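Local atomic coordinates of putative S41 protease (Bacteroides fragilis NCTC 9343, PDB entry 3K50), a protein that is a putative serine peptidase of family S41 that probably hydrolyses peptide bonds, although its function and substrates have not been established. Residues 17-22 with 46-51; 199-202 with 207-210; 214-219 with 246-251; 262-267 with 331-336. All coordinates share one frame; numbering follows the deposited sequence.

Contact 1: 17-22 with 46-51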
loop_
_atom_site.group_PDB
_atom_site.type_symbol
_atom_site.label_atom_id
_atom_site.label_comp_id
_atom_site.label_asym_id
_atom_site.label_seq_id
_atom_site.Cartn_x
_atom_site.Cartn_y
_atom_site.Cartn_z
ATOM N N ILE A 17 -19.872 26.353 -5.768
ATOM C CA ILE A 17 -19.014 25.309 -6.357
ATOM C C ILE A 17 -18.839 24.191 -5.323
ATOM O O ILE A 17 -18.410 24.452 -4.207
ATOM C CB ILE A 17 -17.628 25.860 -6.777
ATOM C CG1 ILE A 17 -17.795 26.867 -7.943
ATOM C CG2 ILE A 17 -16.681 24.714 -7.139
ATOM C CD1 ILE A 17 -16.521 27.609 -8.364
ATOM N N TRP A 18 -19.176 22.961 -5.705
ATOM C CA TRP A 18 -19.185 21.842 -4.777
ATOM C C TRP A 18 -17.901 21.609 -3.956
ATOM O O TRP A 18 -17.950 21.402 -2.728
ATOM C CB TRP A 18 -19.484 20.566 -5.567
ATOM C CG TRP A 18 -19.600 19.313 -4.737
ATOM C CD1 TRP A 18 -20.690 18.906 -4.042
ATOM C CD2 TRP A 18 -18.595 18.285 -4.547
ATOM N NE1 TRP A 18 -20.428 17.700 -3.402
ATOM C CE2 TRP A 18 -19.156 17.298 -3.714
ATOM C CE3 TRP A 18 -17.277 18.126 -4.976
ATOM C CZ2 TRP A 18 -18.464 16.166 -3.336
ATOM C CZ3 TRP A 18 -16.595 16.979 -4.608
ATOM C CH2 TRP A 18 -17.185 16.024 -3.787
ATOM N N ILE A 19 -16.761 21.594 -4.643
ATOM C CA ILE A 19 -15.493 21.242 -4.016
ATOM C C ILE A 19 -15.168 22.261 -2.909
ATOM O O ILE A 19 -14.729 21.896 -1.850
ATOM C CB ILE A 19 -14.358 21.018 -5.078
ATOM C CG1 ILE A 19 -13.106 20.475 -4.409
ATOM C CG2 ILE A 19 -14.061 22.310 -5.817
ATOM C CD1 ILE A 19 -12.085 19.927 -5.356
ATOM N N ASP A 20 -15.491 23.527 -3.135
ATOM C CA ASP A 20 -15.259 24.556 -2.122
ATOM C C ASP A 20 -16.177 24.344 -0.920
ATOM O O ASP A 20 -15.751 24.412 0.217
ATOM C CB ASP A 20 -15.560 25.948 -2.673
ATOM C CG ASP A 20 -15.330 27.043 -1.633
ATOM O OD1 ASP A 20 -14.167 27.363 -1.362
ATOM O OD2 ASP A 20 -16.313 27.594 -1.105
ATOM N N SER A 21 -17.404 23.919 -1.195
ATOM C CA SER A 21 -18.394 23.691 -0.157
ATOM C C SER A 21 -18.120 22.431 0.642
ATOM O O SER A 21 -18.040 22.530 1.845
ATOM C CB SER A 21 -19.806 23.689 -0.743
ATOM O OG SER A 21 -19.910 22.734 -1.769
ATOM N N VAL A 22 -17.962 21.269 -0.001
ATOM C CA VAL A 22 -17.637 20.057 0.705
ATOM C C VAL A 22 -16.379 20.278 1.575
ATOM O O VAL A 22 -16.330 19.780 2.686
ATOM C CB VAL A 22 -17.496 18.858 -0.252
ATOM C CG1 VAL A 22 -16.381 19.105 -1.251
ATOM C CG2 VAL A 22 -17.250 17.567 0.552
ATOM N N GLU A 46 -8.391 19.175 -9.531
ATOM C CA GLU A 46 -6.989 19.051 -9.135
ATOM C C GLU A 46 -6.367 20.397 -8.858
ATOM O O GLU A 46 -5.686 20.578 -7.848
ATOM C CB GLU A 46 -6.144 18.352 -10.202
ATOM C CG GLU A 46 -6.414 16.856 -10.394
ATOM C CD GLU A 46 -7.659 16.513 -11.256
ATOM O OE1 GLU A 46 -8.491 17.417 -11.527
ATOM O OE2 GLU A 46 -7.790 15.321 -11.653
ATOM N N ALA A 47 -6.644 21.373 -9.714
ATOM C CA ALA A 47 -6.031 22.693 -9.586
ATOM C C ALA A 47 -6.680 23.464 -8.454
ATOM O O ALA A 47 -5.989 24.188 -7.730
ATOM C CB ALA A 47 -6.123 23.488 -10.919
ATOM N N PHE A 48 -7.998 23.329 -8.313
ATOM C CA PHE A 48 -8.669 23.972 -7.228
ATOM C C PHE A 48 -8.050 23.449 -5.934
ATOM O O PHE A 48 -7.671 24.256 -5.036
ATOM C CB PHE A 48 -10.188 23.675 -7.203
ATOM C CG PHE A 48 -10.873 24.283 -6.040
ATOM C CD1 PHE A 48 -11.402 25.560 -6.124
ATOM C CD2 PHE A 48 -10.929 23.628 -4.826
ATOM C CE1 PHE A 48 -12.023 26.165 -5.004
ATOM C CE2 PHE A 48 -11.516 24.244 -3.698
ATOM C CZ PHE A 48 -12.066 25.506 -3.793
ATOM N N LEU A 49 -7.959 22.119 -5.834
ATOM C CA LEU A 49 -7.473 21.457 -4.610
ATOM C C LEU A 49 -6.089 21.928 -4.188
ATOM O O LEU A 49 -5.846 22.199 -3.012
ATOM C CB LEU A 49 -7.463 19.945 -4.756
ATOM C CG LEU A 49 -7.149 19.150 -3.479
ATOM C CD1 LEU A 49 -8.178 19.419 -2.396
ATOM C CD2 LEU A 49 -7.086 17.684 -3.782
ATOM N N LYS A 50 -5.180 22.010 -5.143
ATOM C CA LYS A 50 -3.805 22.343 -4.856
ATOM C C LYS A 50 -3.727 23.746 -4.249
ATOM O O LYS A 50 -2.890 23.990 -3.416
ATOM C CB LYS A 50 -2.968 22.211 -6.145
ATOM C CG LYS A 50 -1.452 22.435 -6.014
ATOM C CD LYS A 50 -0.723 22.490 -7.395
ATOM N N LYS A 51 -4.615 24.646 -4.679
ATOM C CA LYS A 51 -4.673 26.021 -4.192
ATOM C C LYS A 51 -5.472 26.168 -2.905
ATOM O O LYS A 51 -5.224 27.104 -2.143
ATOM C CB LYS A 51 -5.316 27.000 -5.238
ATOM C CG LYS A 51 -4.460 27.441 -6.463
#
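Ile19 turns its CG1 trans to its own backbone N (chi1 -172°) and Phe48 does the same with its ring (chi1 177°), which brings the two side chains past one another in opposite directions. This is helix-on-helix packing within the N-terminal domain of the S41 peptidases: helix 18-26 lies against helix 45-52, with the CA atoms of Ile19 and Phe48 8.0 Å apart. The gamma methyl CG2 of Ile19 sits over one face of the Phe48 ring, nearer the rim than the middle, in a CH-pi contact 3.8 Å from CG2 to the ring centroid. Its closest ring atom is CD2, which also meets CG1 and CD1, so the branched isoleucine covers this part of the ring with several carbons. Beneath the helices Ile19 and Leu49 both rest on Leu344 and Ile63 of the sheet, which suits their apolar character. Asp20 meets the far end of the same ring through its methylene, leaving its charge to another partner. Its carboxylate plane stands nearly perpendicular to the ring, and OD1, which forms a salt bridge with Arg24, lies at the ring edge, in plane, 3.7 Å from Phe48 CZ.

Contact 2: 199-202 with 207-210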
loop_
_atom_site.group_PDB
_atom_site.type_symbol
_atom_site.label_atom_id
_atom_site.label_comp_id
_atom_site.label_asym_id
_atom_site.label_seq_id
_atom_site.Cartn_x
_atom_site.Cartn_y
_atom_site.Cartn_z
ATOM N N ALA A 199 -12.139 -3.665 2.489
ATOM C CA ALA A 199 -12.959 -4.649 3.132
ATOM C C ALA A 199 -13.523 -5.659 2.162
ATOM O O ALA A 199 -13.625 -6.815 2.513
ATOM C CB ALA A 199 -14.082 -3.947 3.969
ATOM N N GLY A 200 -13.842 -5.230 0.934
ATOM C CA GLY A 200 -14.406 -6.105 -0.081
ATOM C C GLY A 200 -14.465 -5.408 -1.446
ATOM O O GLY A 200 -14.119 -4.205 -1.548
ATOM N N PRO A 201 -14.850 -6.166 -2.510
ATOM C CA PRO A 201 -14.901 -5.607 -3.874
ATOM C C PRO A 201 -15.996 -4.547 -4.063
ATOM O O PRO A 201 -15.774 -3.609 -4.793
ATOM C CB PRO A 201 -15.135 -6.832 -4.775
ATOM C CG PRO A 201 -15.744 -7.873 -3.874
ATOM C CD PRO A 201 -15.166 -7.610 -2.489
ATOM N N THR A 202 -17.130 -4.677 -3.378
ATOM C CA THR A 202 -18.224 -3.722 -3.483
ATOM C C THR A 202 -18.370 -2.916 -2.185
ATOM O O THR A 202 -17.806 -3.283 -1.152
ATOM C CB THR A 202 -19.545 -4.423 -3.831
ATOM O OG1 THR A 202 -19.934 -5.264 -2.744
ATOM C CG2 THR A 202 -19.418 -5.258 -5.134
ATOM N N ALA A 207 -15.975 -9.327 2.026
ATOM C CA ALA A 207 -15.270 -10.441 1.416
ATOM C C ALA A 207 -13.757 -10.457 1.707
ATOM O O ALA A 207 -13.227 -11.514 2.047
ATOM C CB ALA A 207 -15.537 -10.492 -0.108
ATOM N N TYR A 208 -13.075 -9.323 1.624
ATOM C CA TYR A 208 -11.602 -9.355 1.825
ATOM C C TYR A 208 -11.254 -9.417 3.283
ATOM O O TYR A 208 -10.256 -10.007 3.635
ATOM C CB TYR A 208 -10.907 -8.171 1.216
ATOM C CG TYR A 208 -11.176 -7.963 -0.267
ATOM C CD1 TYR A 208 -11.362 -9.039 -1.128
ATOM C CD2 TYR A 208 -11.138 -6.664 -0.830
ATOM C CE1 TYR A 208 -11.571 -8.836 -2.491
ATOM C CE2 TYR A 208 -11.324 -6.449 -2.206
ATOM C CZ TYR A 208 -11.525 -7.532 -3.030
ATOM O OH TYR A 208 -11.724 -7.342 -4.393
ATOM N N ASN A 209 -12.055 -8.769 4.122
ATOM C CA ASN A 209 -11.850 -8.913 5.543
ATOM C C ASN A 209 -12.036 -10.379 5.967
ATOM O O ASN A 209 -11.310 -10.853 6.840
ATOM C CB ASN A 209 -12.787 -8.052 6.331
ATOM C CG ASN A 209 -12.385 -6.653 6.361
ATOM O OD1 ASN A 209 -11.251 -6.302 6.012
ATOM N ND2 ASN A 209 -13.312 -5.798 6.823
ATOM N N ASP A 210 -12.962 -11.102 5.334
ATOM C CA ASP A 210 -13.123 -12.538 5.629
ATOM C C ASP A 210 -11.927 -13.361 5.108
ATOM O O ASP A 210 -11.569 -14.356 5.709
ATOM C CB ASP A 210 -14.513 -13.079 5.194
ATOM C CG ASP A 210 -15.635 -12.587 6.139
ATOM O OD1 ASP A 210 -15.312 -12.273 7.299
ATOM O OD2 ASP A 210 -16.821 -12.493 5.755
#
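Ala199 O receives two backbone N-H groups from the start of the following helix. Asn209 N bonds to Ala199 O at 3.0 Å with a fairly straight N-H...O angle of 155°, while the 2.7 Å bond from Tyr208 N to Ala199 O is weak and bent. Next to this oxygen the loop runs across one face of the Tyr208 ring. Gly200 CA lies 3.8 Å from the ring centroid and Pro201 CD 3.9 Å from it, both placed toward the rim. Lacking a beta carbon, Gly200 also fits close beside Ala207 N at the helix start. The puckered Pro201 ring continues the cover with CD, its CB reaching Tyr208 OH at 3.5 Å. The segments belong to the connection from strand 187-194 to helix 207-221, part of a beta-alpha-beta crossover to the parallel strand 226-230, in a domain related to the ClpP/crotonase clan. Pro201 CD also touches Ala207 CB, a small group that fits beside it. The Tyr208 side chain, with CG anti to the carbonyl carbon (chi1 -56°), also packs on Val172, Lys174 and Pro175. Asn209 ND2 lies against Ala199 CB and is held by Gln206 OE1, while Ser205 OG bonds to Ala207 N.

Contact 3: 214-219 with 246-251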
loop_
_atom_site.group_PDB
_atom_site.type_symbol
_atom_site.label_atom_id
_atom_site.label_comp_id
_atom_site.label_asym_id
_atom_site.label_seq_id
_atom_site.Cartn_x
_atom_site.Cartn_y
_atom_site.Cartn_z
ATOM N N ARG A 214 -9.526 -15.522 7.504
ATOM C CA ARG A 214 -9.234 -16.910 7.179
ATOM C C ARG A 214 -7.754 -17.202 7.316
ATOM O O ARG A 214 -7.404 -18.272 7.771
ATOM C CB ARG A 214 -9.730 -17.231 5.773
ATOM C CG ARG A 214 -9.607 -18.718 5.396
ATOM C CD ARG A 214 -10.617 -19.181 4.345
ATOM N NE ARG A 214 -10.739 -18.263 3.212
ATOM C CZ ARG A 214 -11.687 -17.328 3.042
ATOM N NH1 ARG A 214 -12.695 -17.113 3.908
ATOM N NH2 ARG A 214 -11.627 -16.582 1.958
ATOM N N ALA A 215 -6.920 -16.262 6.873
ATOM C CA ALA A 215 -5.483 -16.323 6.989
ATOM C C ALA A 215 -5.093 -16.404 8.490
ATOM O O ALA A 215 -4.269 -17.240 8.891
ATOM C CB ALA A 215 -4.857 -15.038 6.333
ATOM N N PHE A 216 -5.704 -15.547 9.320
ATOM C CA PHE A 216 -5.370 -15.553 10.760
ATOM C C PHE A 216 -5.818 -16.881 11.456
ATOM O O PHE A 216 -5.104 -17.426 12.298
ATOM C CB PHE A 216 -5.878 -14.284 11.431
ATOM C CG PHE A 216 -4.922 -13.140 11.349
ATOM C CD1 PHE A 216 -4.715 -12.459 10.157
ATOM C CD2 PHE A 216 -4.173 -12.782 12.434
ATOM C CE1 PHE A 216 -3.770 -11.466 10.081
ATOM C CE2 PHE A 216 -3.284 -11.739 12.389
ATOM C CZ PHE A 216 -3.068 -11.082 11.209
ATOM N N ARG A 217 -6.967 -17.424 11.074
ATOM C CA ARG A 217 -7.368 -18.704 11.569
ATOM C C ARG A 217 -6.287 -19.769 11.223
ATOM O O ARG A 217 -5.936 -20.578 12.070
ATOM C CB ARG A 217 -8.701 -19.102 10.945
ATOM C CG ARG A 217 -9.302 -20.434 11.500
ATOM C CD ARG A 217 -10.353 -21.004 10.533
ATOM N NE ARG A 217 -9.762 -21.190 9.206
ATOM C CZ ARG A 217 -10.377 -21.700 8.142
ATOM N NH1 ARG A 217 -11.631 -22.134 8.223
ATOM N NH2 ARG A 217 -9.701 -21.800 6.994
ATOM N N ASP A 218 -5.784 -19.758 9.989
ATOM C CA ASP A 218 -4.736 -20.687 9.533
ATOM C C ASP A 218 -3.441 -20.440 10.314
ATOM O O ASP A 218 -2.768 -21.390 10.725
ATOM C CB ASP A 218 -4.487 -20.553 8.023
ATOM C CG ASP A 218 -5.651 -21.083 7.160
ATOM O OD1 ASP A 218 -6.598 -21.728 7.710
ATOM O OD2 ASP A 218 -5.601 -20.840 5.930
ATOM N N PHE A 219 -3.136 -19.174 10.594
ATOM C CA PHE A 219 -1.964 -18.886 11.407
ATOM C C PHE A 219 -2.076 -19.475 12.803
ATOM O O PHE A 219 -1.115 -20.032 13.286
ATOM C CB PHE A 219 -1.688 -17.406 11.523
ATOM C CG PHE A 219 -1.184 -16.773 10.242
ATOM C CD1 PHE A 219 -0.224 -17.400 9.452
ATOM C CD2 PHE A 219 -1.631 -15.538 9.867
ATOM C CE1 PHE A 219 0.241 -16.803 8.308
ATOM C CE2 PHE A 219 -1.162 -14.926 8.699
ATOM C CZ PHE A 219 -0.252 -15.566 7.921
ATOM N N CYS A 246 -5.144 -5.040 13.526
ATOM C CA CYS A 246 -4.537 -4.842 14.830
ATOM C C CYS A 246 -5.088 -5.714 15.898
ATOM O O CYS A 246 -4.341 -6.210 16.735
ATOM C CB CYS A 246 -4.744 -3.406 15.282
ATOM S SG CYS A 246 -3.756 -2.202 14.310
ATOM N N THR A 247 -6.418 -5.885 15.892
ATOM C CA THR A 247 -7.090 -6.652 16.916
ATOM C C THR A 247 -6.565 -8.094 16.869
ATOM O O THR A 247 -6.370 -8.735 17.891
ATOM C CB THR A 247 -8.645 -6.502 16.748
ATOM O OG1 THR A 247 -9.047 -5.150 17.122
ATOM C CG2 THR A 247 -9.448 -7.558 17.586
HETATM N N MSE A 248 -6.286 -8.584 15.664
HETATM C CA MSE A 248 -5.882 -9.969 15.506
HETATM C C MSE A 248 -4.374 -10.216 15.746
HETATM O O MSE A 248 -3.979 -11.354 16.029
HETATM C CB MSE A 248 -6.363 -10.508 14.154
HETATM C CG MSE A 248 -7.886 -10.688 14.032
HETATM SE SE MSE A 248 -8.594 -11.702 12.565
HETATM C CE MSE A 248 -7.912 -10.648 11.187
ATOM N N LEU A 249 -3.543 -9.181 15.686
ATOM C CA LEU A 249 -2.094 -9.335 15.938
ATOM C C LEU A 249 -1.746 -9.146 17.400
ATOM O O LEU A 249 -0.824 -9.764 17.889
ATOM C CB LEU A 249 -1.283 -8.305 15.132
ATOM C CG LEU A 249 -1.256 -8.406 13.621
ATOM C CD1 LEU A 249 -0.796 -7.127 12.888
ATOM C CD2 LEU A 249 -0.287 -9.625 13.285
ATOM N N ALA A 250 -2.557 -8.370 18.117
ATOM C CA ALA A 250 -2.176 -7.883 19.419
ATOM C C ALA A 250 -2.053 -8.936 20.516
ATOM O O ALA A 250 -2.648 -10.028 20.417
ATOM C CB ALA A 250 -3.168 -6.839 19.864
ATOM N N PRO A 251 -1.322 -8.600 21.584
ATOM C CA PRO A 251 -1.362 -9.512 22.721
ATOM C C PRO A 251 -2.796 -9.609 23.216
ATOM O O PRO A 251 -3.518 -8.584 23.312
ATOM C CB PRO A 251 -0.524 -8.791 23.785
ATOM C CG PRO A 251 0.338 -7.814 23.034
ATOM C CD PRO A 251 -0.436 -7.430 21.821
#
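Phe216 and Met248, the residues with most surface buried here, meet in a Met-aromatic contact between helix 207-221 and helix 239-249, two helices of the ClpP/crotonase-like S41 peptidase domain. Met248 is present as selenomethionine, so the heavy atom is SE. Its side chain leaves the helix with CG anti to the carbonyl carbon and then bends at the last torsion (chi3 -60°), which folds the terminal methyl over the phenylalanine. CE therefore lies above one face, 4.2 Å from the Phe216 ring centroid, whereas SE stands obliquely, 4.8 Å from that centroid. Closer to the backbone, Met248 CB packs against Phe216 CD2 at 3.6 Å. A long, unbranched and polarisable side chain suits this place because it can run along one side of the ring plane, with CB toward CD2, SE toward the CB and CG end, and CE toward CD1. Leu249, third in buried surface, crosses the ring at about a right angle and occupies its edge instead. Phe216 also meets the ring of Phe227 on strand 226-230, and Leu249 touches Phe227 and Leu229 there, so the helix pair is anchored to the mixed sheet by apolar groups. All three side chains are buried, where no polar end needs a partner. At the ring edge, Leu249 CD2 lies in the ring plane, 3.8 Å from Phe216 CZ.

Contact 4: 262-267 with 331-336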
loop_
_atom_site.group_PDB
_atom_site.type_symbol
_atom_site.label_atom_id
_atom_site.label_comp_id
_atom_site.label_asym_id
_atom_site.label_seq_id
_atom_site.Cartn_x
_atom_site.Cartn_y
_atom_site.Cartn_z
ATOM N N LEU A 262 -9.989 8.899 16.689
ATOM C CA LEU A 262 -10.293 9.689 15.507
ATOM C C LEU A 262 -10.893 11.020 15.955
ATOM O O LEU A 262 -11.980 11.037 16.545
ATOM C CB LEU A 262 -11.279 8.955 14.590
ATOM C CG LEU A 262 -10.737 7.737 13.759
ATOM C CD1 LEU A 262 -10.012 6.726 14.544
ATOM C CD2 LEU A 262 -11.836 7.060 13.012
ATOM N N ARG A 263 -10.187 12.110 15.662
ATOM C CA ARG A 263 -10.599 13.456 16.011
ATOM C C ARG A 263 -10.723 14.391 14.789
ATOM O O ARG A 263 -9.744 14.701 14.094
ATOM C CB ARG A 263 -9.645 13.974 17.057
ATOM C CG ARG A 263 -9.597 13.102 18.313
ATOM C CD ARG A 263 -10.922 13.156 19.024
ATOM N NE ARG A 263 -10.953 12.497 20.339
ATOM C CZ ARG A 263 -11.362 11.250 20.556
ATOM N NH1 ARG A 263 -11.766 10.475 19.561
ATOM N NH2 ARG A 263 -11.373 10.803 21.783
ATOM N N TYR A 264 -11.968 14.776 14.531
ATOM C CA TYR A 264 -12.358 15.637 13.415
ATOM C C TYR A 264 -12.242 17.125 13.808
ATOM O O TYR A 264 -11.813 17.437 14.917
ATOM C CB TYR A 264 -13.781 15.270 12.994
ATOM C CG TYR A 264 -13.861 13.905 12.337
ATOM C CD1 TYR A 264 -13.805 12.739 13.092
ATOM C CD2 TYR A 264 -14.064 13.783 10.979
ATOM C CE1 TYR A 264 -13.888 11.483 12.517
ATOM C CE2 TYR A 264 -14.142 12.500 10.387
ATOM C CZ TYR A 264 -14.049 11.373 11.170
ATOM O OH TYR A 264 -14.127 10.121 10.596
ATOM N N SER A 265 -12.661 18.036 12.930
ATOM C CA SER A 265 -12.566 19.489 13.189
ATOM C C SER A 265 -13.665 19.883 14.164
ATOM O O SER A 265 -14.526 19.071 14.461
ATOM C CB SER A 265 -12.784 20.283 11.911
ATOM O OG SER A 265 -14.201 20.284 11.559
ATOM N N ASP A 266 -13.665 21.128 14.624
ATOM C CA ASP A 266 -14.719 21.599 15.537
ATOM C C ASP A 266 -16.119 21.645 14.930
ATOM O O ASP A 266 -17.050 21.852 15.644
ATOM C CB ASP A 266 -14.358 22.906 16.233
ATOM C CG ASP A 266 -14.035 24.073 15.282
ATOM O OD1 ASP A 266 -14.440 24.082 14.112
ATOM O OD2 ASP A 266 -13.357 25.009 15.775
ATOM N N LYS A 267 -16.264 21.439 13.632
ATOM C CA LYS A 267 -17.554 21.368 12.999
ATOM C C LYS A 267 -18.048 19.929 12.898
ATOM O O LYS A 267 -19.173 19.731 12.470
ATOM C CB LYS A 267 -17.501 21.875 11.533
ATOM C CG LYS A 267 -17.444 23.394 11.315
ATOM C CD LYS A 267 -17.150 23.669 9.865
ATOM C CE LYS A 267 -17.559 25.065 9.457
ATOM N NZ LYS A 267 -17.110 25.368 8.083
ATOM N N ALA A 331 -6.207 11.029 8.314
ATOM C CA ALA A 331 -6.995 10.134 7.488
ATOM C C ALA A 331 -7.846 10.909 6.518
ATOM O O ALA A 331 -8.363 11.992 6.863
ATOM C CB ALA A 331 -7.896 9.246 8.384
ATOM N N THR A 332 -8.036 10.326 5.336
ATOM C CA THR A 332 -8.922 10.866 4.337
ATOM C C THR A 332 -10.222 10.057 4.264
ATOM O O THR A 332 -10.278 8.888 4.713
ATOM C CB THR A 332 -8.279 10.836 2.950
ATOM O OG1 THR A 332 -8.006 9.479 2.579
ATOM C CG2 THR A 332 -6.929 11.716 2.913
ATOM N N LYS A 333 -11.273 10.694 3.769
ATOM C CA LYS A 333 -12.520 9.993 3.443
ATOM C C LYS A 333 -12.907 10.435 2.019
ATOM O O LYS A 333 -12.573 11.537 1.596
ATOM C CB LYS A 333 -13.621 10.288 4.459
ATOM C CG LYS A 333 -14.284 9.031 5.025
ATOM C CD LYS A 333 -14.215 9.042 6.571
ATOM C CE LYS A 333 -14.429 7.667 7.216
ATOM N NZ LYS A 333 -13.783 7.613 8.577
ATOM N N PRO A 334 -13.522 9.540 1.239
ATOM C CA PRO A 334 -13.999 9.900 -0.098
ATOM C C PRO A 334 -15.336 10.657 -0.144
ATOM O O PRO A 334 -16.264 10.331 0.605
ATOM C CB PRO A 334 -14.188 8.558 -0.775
ATOM C CG PRO A 334 -14.428 7.599 0.333
ATOM C CD PRO A 334 -13.701 8.098 1.529
ATOM N N PHE A 335 -15.401 11.675 -1.008
ATOM C CA PHE A 335 -16.612 12.419 -1.268
ATOM C C PHE A 335 -16.733 12.405 -2.795
ATOM O O PHE A 335 -15.796 12.785 -3.489
ATOM C CB PHE A 335 -16.527 13.840 -0.706
ATOM C CG PHE A 335 -16.415 13.893 0.787
ATOM C CD1 PHE A 335 -15.188 13.820 1.407
ATOM C CD2 PHE A 335 -17.561 13.984 1.572
ATOM C CE1 PHE A 335 -15.095 13.870 2.819
ATOM C CE2 PHE A 335 -17.480 13.988 2.957
ATOM C CZ PHE A 335 -16.230 13.891 3.576
ATOM N N VAL A 336 -17.854 11.925 -3.307
ATOM C CA VAL A 336 -18.096 11.830 -4.760
ATOM C C VAL A 336 -18.837 13.042 -5.250
ATOM O O VAL A 336 -19.833 13.436 -4.628
ATOM C CB VAL A 336 -18.908 10.569 -5.106
ATOM C CG1 VAL A 336 -18.925 10.330 -6.604
ATOM C CG2 VAL A 336 -18.297 9.356 -4.432
#
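Tyr264 and Lys333 sit on backbones that exchange no hydrogen bond, their CA atoms 11.5 Å apart, and long side chains bridge the gap. Lys333 NZ donates a hydrogen bond to Tyr264 OH at 3.2 Å, the sole contact between the segments, which bury just 78 Å² in all. The two side chains meet at about a right angle, the lysine arriving at the phenol oxygen while its aliphatic carbons stay farther from it. Tyrosine fits because a rigid ring carries a hydroxyl well beyond the backbone, and lysine because a long flexible chain can reach it from the exposed position 333. Lys333 was modelled in two conformers, and in this one both chi1 (-129°) and chi2 (125°) depart from staggered values, so the bond is doubtful. Arg263 NH1 bonds to Leu262 O at 3.1 Å, approaching from above the carbonyl plane, and the same guanidinium pairs with Asp274 through NH2. Ser265 OG accepts from Lys267 N at 3.1 Å, forming an ST turn that bends the chain, and Lys267 makes a cation-pi contact with Tyr30. Strands 258-263 and 330-336 both pair antiparallel with strand 342-352, through Arg263 with Asn350 and Lys333 with Leu346, and Tyr264 packs on Val348 and Cys349 of that strand. Farther along 330-336, Phe335 packs against Trp18 and Val22 of helix 18-26.

How the contacts relate
Contacts 1 and 4 are neighbours, with centres about 15 Å apart, and they touch directly: Trp18 CZ2 lies 3.3 Å from Val336 O, and Val22 CG2 3.7 Å from Phe335 CD2. Helix 18-26 thus packs on strand 330-336 of the antiparallel sheet to which both strands of contact 4 belong. Contacts 2 and 3, with centres about 16 Å apart, share helix 207-221: the first secures its start and the second its later turns. Contact 3 lies about 41 Å from contact 1, centre to centre, on the opposite side of the chain's centre. Helix 239-249 of contact 3 is followed in the chain by strand 258-263 of contact 4. No active-site role is established for any of the four.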